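Local coordinates for protein exocyst complex component EXO70 (Saccharomyces cerevisiae, PDB 2B1E) that serves as a subunit of the exocyst, the complex that tethers secretory vesicles to sites of exocytosis, and plays a role in the assembly of that complex, at residues A[498-501]-A[502-506]. Residues are numbered along the deposited sequence; the frame is centred on the assembly and turned at random.
Sequences EDLV and SKTKQ
Thr504 grips the carbonyl oxygen of Leu500 twice. Thr504 N donates to Leu500 O at 2.9 Å, while Thr504 OG1 gives a shorter bond to the same atom, 2.6 Å, and the two donors arrive from opposite faces of the carbonyl plane. OG1 lies beside its own backbone N (chi1 -54°), which turns the hydroxyl back along the helix and 39° out of that plane. Gln411 also bonds to OG1, linking this turn to helix 410-429. A valine in place of Thr504 would probably leave Leu500 O without its second donor, and Gln411 without its hydroxyl partner.

Three more backbone bonds join the two segments in the same i+4 to i pattern: Ser502 N to Glu498 O at 3.0 Å, Lys503 N to Asp499 O at 3.2 Å, and the more bent Lys505 N to Val501 O, with 138° at the hydrogen.

Charge pairing occupies an exposed side, where the extended chain of Lys503 reaches back over the Asp499 carbonyl to a salt bridge, Asp499 OD1 to Lys503 NZ at 3.3 Å, whose hydrogen bond is weak.

Apolar contact is slight: Val501 CG1 meets Lys505 CE at 4.0 Å. Leu500 packs instead on Trp460 and Leu463 of helix 440-473, and Val501 on Val558 of helix 552-563.

The arrangement is that of an amphipathic alpha-helix near its C-terminal end, here helix 483-504 in the helical bundle of the Exo70 C-terminal region.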
loop_
_atom_site.group_PDB
_atom_site.type_symbol
_atom_site.label_atom_id
_atom_site.label_comp_id
_atom_site.label_asym_id
_atom_site.label_seq_id
_atom_site.Cartn_x
_atom_site.Cartn_y
_atom_site.Cartn_z
ATOM N N GLU A 498 -9.257 10.124 53.019
ATOM C CA GLU A 498 -9.336 11.550 52.718
ATOM C C GLU A 498 -8.233 12.015 51.771
ATOM O O GLU A 498 -8.469 12.838 50.885
ATOM C CB GLU A 498 -9.307 12.352 54.027
ATOM C CG GLU A 498 -10.667 12.396 54.727
ATOM C CD GLU A 498 -10.559 12.530 56.227
ATOM O OE1 GLU A 498 -9.521 13.030 56.708
ATOM O OE2 GLU A 498 -11.518 12.147 56.933
ATOM N N ASP A 499 -7.030 11.489 51.951
ATOM C CA ASP A 499 -5.918 11.862 51.083
ATOM C C ASP A 499 -6.215 11.415 49.648
ATOM O O ASP A 499 -5.951 12.151 48.696
ATOM C CB ASP A 499 -4.622 11.209 51.572
ATOM C CG ASP A 499 -3.393 11.721 50.839
ATOM O OD1 ASP A 499 -2.901 11.031 49.920
ATOM O OD2 ASP A 499 -2.920 12.821 51.189
ATOM N N LEU A 500 -6.766 10.208 49.501
ATOM C CA LEU A 500 -7.094 9.674 48.182
ATOM C C LEU A 500 -8.280 10.406 47.573
ATOM O O LEU A 500 -8.290 10.678 46.376
ATOM C CB LEU A 500 -7.396 8.165 48.258
ATOM C CG LEU A 500 -6.429 7.198 47.569
ATOM C CD1 LEU A 500 -6.878 5.753 47.793
ATOM C CD2 LEU A 500 -6.365 7.500 46.073
ATOM N N VAL A 501 -9.281 10.725 48.385
ATOM C CA VAL A 501 -10.442 11.443 47.866
ATOM C C VAL A 501 -9.975 12.779 47.273
ATOM O O VAL A 501 -10.347 13.135 46.163
ATOM C CB VAL A 501 -11.497 11.691 48.980
ATOM C CG1 VAL A 501 -12.616 12.614 48.479
ATOM C CG2 VAL A 501 -12.095 10.353 49.420
ATOM N N SER A 502 -9.124 13.488 48.010
ATOM C CA SER A 502 -8.591 14.785 47.587
ATOM C C SER A 502 -7.869 14.725 46.241
ATOM O O SER A 502 -8.127 15.515 45.318
ATOM C CB SER A 502 -7.627 15.306 48.662
ATOM O OG SER A 502 -7.096 16.573 48.317
ATOM N N LYS A 503 -6.958 13.774 46.129
ATOM C CA LYS A 503 -6.188 13.608 44.913
ATOM C C LYS A 503 -7.041 13.176 43.733
ATOM O O LYS A 503 -6.842 13.637 42.605
ATOM C CB LYS A 503 -5.070 12.597 45.169
ATOM C CG LYS A 503 -4.075 13.114 46.189
ATOM C CD LYS A 503 -2.983 12.105 46.504
ATOM C CE LYS A 503 -1.869 12.790 47.278
ATOM N NZ LYS A 503 -0.769 11.845 47.583
ATOM N N THR A 504 -7.995 12.288 43.988
ATOM C CA THR A 504 -8.857 11.806 42.919
ATOM C C THR A 504 -9.628 12.946 42.262
ATOM O O THR A 504 -9.963 12.874 41.077
ATOM C CB THR A 504 -9.826 10.740 43.441
ATOM O OG1 THR A 504 -9.078 9.705 44.082
ATOM C CG2 THR A 504 -10.609 10.123 42.295
ATOM N N LYS A 505 -9.891 14.005 43.024
ATOM C CA LYS A 505 -10.617 15.164 42.498
ATOM C C LYS A 505 -9.818 15.909 41.435
ATOM O O LYS A 505 -10.384 16.615 40.604
ATOM C CB LYS A 505 -10.979 16.127 43.635
ATOM C CG LYS A 505 -12.100 15.622 44.530
ATOM C CD LYS A 505 -12.384 16.594 45.660
ATOM C CE LYS A 505 -13.402 16.034 46.650
ATOM N NZ LYS A 505 -13.598 16.985 47.787
ATOM N N GLN A 506 -8.503 15.730 41.450
ATOM C CA GLN A 506 -7.626 16.403 40.487
ATOM C C GLN A 506 -7.669 15.802 39.082
ATOM O O GLN A 506 -7.130 16.384 38.140
ATOM C CB GLN A 506 -6.176 16.382 41.003
ATOM C CG GLN A 506 -6.041 16.773 42.480
ATOM C CD GLN A 506 -4.607 16.717 42.995
ATOM O OE1 GLN A 506 -3.769 16.004 42.448
ATOM N NE2 GLN A 506 -4.329 17.447 44.064
#